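Diphosphomevalonate decarboxylase, putative (Trypanosoma brucei, PDB 2HKE) probably catalyses the ATP-dependent decarboxylation of (R)-5-diphosphomevalonate to isopentenyl diphosphate in the mevalonate pathway that supplies isoprenoid and sterol synthesis. Local coordinates at residues Leu82-Leu85 with Arg86-Pro90; Thr320-Glu323 with Lys324-Phe327. The protein carries 1 engineered substitution. One frame throughout, in Å; residues are numbered along the deposited sequence.

Contact 1. Residues Leu82-Leu85 with Arg86-Pro90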
# COMPACT_ATOMS: atom_id res chain seq x y z
N LEU A 82 15.73 8.30 12.27
CA LEU A 82 16.74 9.33 12.48
C LEU A 82 18.02 8.79 13.10
O LEU A 82 19.10 9.20 12.73
CB LEU A 82 16.18 10.44 13.32
CG LEU A 82 15.13 11.32 12.68
CD1 LEU A 82 14.49 12.19 13.77
CD2 LEU A 82 15.75 12.20 11.60
N LEU A 83 17.91 7.85 14.02
CA LEU A 83 19.12 7.20 14.56
C LEU A 83 19.91 6.47 13.50
O LEU A 83 21.16 6.59 13.44
CB LEU A 83 18.75 6.19 15.67
CG LEU A 83 18.25 6.74 17.00
CD1 LEU A 83 17.77 5.56 17.84
CD2 LEU A 83 19.34 7.54 17.73
N HIS A 84 19.22 5.67 12.69
CA HIS A 84 19.87 4.92 11.64
C HIS A 84 20.46 5.89 10.59
O HIS A 84 21.57 5.69 10.09
CB HIS A 84 18.93 3.95 10.97
CG HIS A 84 19.62 3.04 10.02
ND1 HIS A 84 20.65 2.21 10.43
CD2 HIS A 84 19.51 2.87 8.69
CE1 HIS A 84 21.12 1.56 9.38
NE2 HIS A 84 20.44 1.93 8.32
N LEU A 85 19.73 6.95 10.33
CA LEU A 85 20.13 7.90 9.31
C LEU A 85 21.45 8.55 9.73
O LEU A 85 22.39 8.63 8.95
CB LEU A 85 19.03 8.94 9.16
CG LEU A 85 19.24 10.10 8.21
CD1 LEU A 85 19.09 9.65 6.71
CD2 LEU A 85 18.28 11.24 8.62
N ARG A 86 21.52 8.99 10.98
CA ARG A 86 22.68 9.67 11.48
C ARG A 86 23.89 8.80 11.75
O ARG A 86 24.97 9.33 11.97
CB ARG A 86 22.32 10.44 12.74
CG ARG A 86 21.48 11.63 12.48
CD ARG A 86 21.39 12.46 13.72
NE ARG A 86 20.70 13.69 13.41
CZ ARG A 86 19.49 14.02 13.84
NH1 ARG A 86 18.79 13.22 14.63
NH2 ARG A 86 18.99 15.16 13.46
N SER A 87 23.71 7.49 11.79
CA SER A 87 24.84 6.58 11.88
C SER A 87 25.37 6.17 10.53
O SER A 87 26.30 5.34 10.46
CB SER A 87 24.47 5.32 12.66
OG SER A 87 23.59 4.47 11.97
N THR A 88 24.75 6.66 9.45
CA THR A 88 25.14 6.29 8.10
C THR A 88 25.29 7.52 7.24
O THR A 88 25.00 7.51 6.07
CB THR A 88 24.12 5.29 7.52
OG1 THR A 88 22.81 5.89 7.47
CG2 THR A 88 24.09 3.99 8.37
N CYS A 89 25.76 8.61 7.83
CA CYS A 89 25.91 9.85 7.09
C CYS A 89 27.22 10.54 7.47
O CYS A 89 27.83 10.18 8.46
CB CYS A 89 24.71 10.74 7.31
SG CYS A 89 24.74 11.60 8.88
N PRO A 90 27.68 11.50 6.66
CA PRO A 90 28.93 12.23 6.91
C PRO A 90 29.04 12.83 8.32
O PRO A 90 28.07 13.34 8.84
CB PRO A 90 28.86 13.36 5.88
CG PRO A 90 28.18 12.75 4.74
CD PRO A 90 27.07 11.93 5.38
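Thr88 turns its methyl group over one face of the His84 imidazole, where helix 76-86 runs out. CG2 lies 4.3 Å from the centroid of the His84 ring and 24° off its normal, which meets the geometry of a CH-pi contact; the methyl is displaced toward the rim, nearest CE1. Thr88 chi1 of 61° places OG1 between the backbone N and the carbonyl carbon, and from there the hydroxyl faces the last turn: OG1 is 2.9 Å from His84 O and 3.1 Å from Leu85 O. Ser87 chi1, 71°, has the same sense and brings its OG to 3.0 Å from His84 O. Two hydroxyls thus crowd the carbonyl end of the helix.

The backbone records the termination. Arg86 N still donates to Leu82 O at 3.0 Å, a four-residue helical step, whereas Thr88 N reaches back three residues to Leu85 O at 3.1 Å. On another side of the turn, the Arg86 chain, extended from CG to NE, passes Leu82 O and brings NH1 to 4.0 Å from Leu82 CB.

Asp61 forms a salt bridge with the guanidinium and Ser132 a hydrogen bond with Thr88 OG1. Leu85 packs on helices 114-130 and 136-143, His84 touches the latter, and Leu82 and Arg86 lie against Val98 of strand 97-104.

Contact 2. Residues Thr320-Glu323 with Lys324-Phe327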
# COMPACT_ATOMS: atom_id res chain seq x y z
N THR A 320 -22.45 4.86 -7.88
CA THR A 320 -21.58 5.87 -7.34
C THR A 320 -21.47 7.03 -8.35
O THR A 320 -21.13 6.83 -9.51
CB THR A 320 -20.18 5.31 -7.10
OG1 THR A 320 -20.26 4.13 -6.28
CG2 THR A 320 -19.25 6.41 -6.47
N PRO A 321 -21.72 8.25 -7.88
CA PRO A 321 -21.63 9.39 -8.81
C PRO A 321 -20.21 9.60 -9.36
O PRO A 321 -19.22 9.36 -8.65
CB PRO A 321 -22.11 10.59 -7.99
CG PRO A 321 -22.18 10.15 -6.58
CD PRO A 321 -22.06 8.64 -6.50
N PHE A 322 -20.10 10.11 -10.59
CA PHE A 322 -18.76 10.28 -11.21
C PHE A 322 -17.91 11.29 -10.50
O PHE A 322 -16.66 11.22 -10.54
CB PHE A 322 -18.86 10.62 -12.69
CG PHE A 322 -19.36 9.50 -13.52
CD1 PHE A 322 -18.64 8.35 -13.64
CD2 PHE A 322 -20.57 9.60 -14.19
CE1 PHE A 322 -19.10 7.29 -14.41
CE2 PHE A 322 -21.03 8.55 -14.96
CZ PHE A 322 -20.29 7.40 -15.06
N GLU A 323 -18.56 12.20 -9.81
CA GLU A 323 -17.86 13.14 -8.95
C GLU A 323 -16.96 12.44 -7.90
O GLU A 323 -16.04 13.05 -7.37
CB GLU A 323 -18.87 14.02 -8.25
CG GLU A 323 -19.61 15.02 -9.20
CD GLU A 323 -20.68 14.40 -10.14
OE1 GLU A 323 -21.11 13.24 -9.97
OE2 GLU A 323 -21.07 15.12 -11.09
N LYS A 324 -17.27 11.19 -7.58
CA LYS A 324 -16.52 10.42 -6.58
C LYS A 324 -15.52 9.41 -7.22
O LYS A 324 -14.92 8.60 -6.51
CB LYS A 324 -17.47 9.66 -5.65
CG LYS A 324 -18.34 10.52 -4.71
CD LYS A 324 -17.49 11.24 -3.66
CE LYS A 324 -18.23 11.50 -2.31
NZ LYS A 324 -18.06 10.38 -1.26
N PHE A 325 -15.40 9.48 -8.53
CA PHE A 325 -14.38 8.75 -9.28
C PHE A 325 -13.11 9.59 -9.32
O PHE A 325 -13.15 10.78 -9.67
CB PHE A 325 -14.81 8.54 -10.71
CG PHE A 325 -15.73 7.41 -10.95
CD1 PHE A 325 -16.80 7.18 -10.12
CD2 PHE A 325 -15.58 6.62 -12.06
CE1 PHE A 325 -17.68 6.21 -10.38
CE2 PHE A 325 -16.45 5.61 -12.32
CZ PHE A 325 -17.50 5.39 -11.45
N PHE A 326 -11.98 8.98 -9.02
CA PHE A 326 -10.70 9.63 -9.11
C PHE A 326 -9.80 8.77 -10.00
O PHE A 326 -9.14 7.86 -9.53
CB PHE A 326 -10.13 9.81 -7.71
CG PHE A 326 -10.88 10.81 -6.91
CD1 PHE A 326 -11.94 10.42 -6.14
CD2 PHE A 326 -10.58 12.16 -6.99
CE1 PHE A 326 -12.68 11.39 -5.41
CE2 PHE A 326 -11.34 13.12 -6.25
CZ PHE A 326 -12.36 12.72 -5.49
N PHE A 327 -9.84 9.03 -11.30
CA PHE A 327 -9.14 8.20 -12.26
C PHE A 327 -7.86 8.90 -12.71
O PHE A 327 -7.91 10.02 -13.16
CB PHE A 327 -10.01 7.92 -13.49
CG PHE A 327 -10.90 6.67 -13.37
CD1 PHE A 327 -11.61 6.42 -12.21
CD2 PHE A 327 -11.00 5.78 -14.42
CE1 PHE A 327 -12.41 5.30 -12.12
CE2 PHE A 327 -11.82 4.68 -14.34
CZ PHE A 327 -12.51 4.45 -13.20
O HOH W 1 -13.60 13.57 -9.00
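Phe322 sets the edge of its ring against the face of Phe325, its CD1 standing 3.7 Å above that ring's plane and over its centre. The planes meet at 66° with centroids 4.9 Å apart, consistent with an edge-to-face pair, since CD1 lies over the ring face, and tilted somewhat from a perpendicular T. Both side chains point the same way, side by side: each has CG anti to its own carbonyl carbon (chi1 -69° for Phe322, -81° for Phe325), and the three-residue spacing round the turn brings them together.

That spacing is set by a short 3-10 turn, identified by two successive bonds of the i to i+3 kind. Lys324 N donates to Pro321 O at 2.9 Å, and Phe325 N to Phe322 O at 2.9 Å. The turn delivers the chain from helix 307-317 into strand 325-327, an outermost strand of the five-stranded mixed sheet in the C-terminal domain, where Phe326 pairs through its backbone with Leu359 and Gln361 of strand 358-363. A water then bridges turn and strand, donating to Glu323 O at 3.0 Å and to Phe325 O at 2.9 Å.

Farther back, Thr320 CG2 meets Lys324 CB at 3.8 Å, the two side chains crossing at about a right angle, while Lys324 NZ is hydrogen-bonded to Glu357 O. Phe325 is buried against Val311, Met315, Leu333 and Leu359; the exposed Phe322 also has a cation-pi contact with Lys337.

Contacts 1 and 2 are local contacts along continuous stretches, one at a helix end in the N-terminal domain and one at a 3-10 turn in the C-terminal domain. Their centres are 44 Å apart, on opposite sides of the chain's centre, and they share no element. Each is partly buried, with two buried residues beside exposed ones: Leu82 and Leu85 in contact 1, Thr320 and Phe325 in contact 2. Their chemistry differs with their place in the fold. At 82-90 hydroxyls gather at the last helix carbonyls; at 320-327 the turn feeds an edge strand, with aromatic packing and a bridging water. Polar ends in both find partners beyond their segments, Asp61 and the Lys96 carbonyl for Arg86, the Glu357 carbonyl for Lys324.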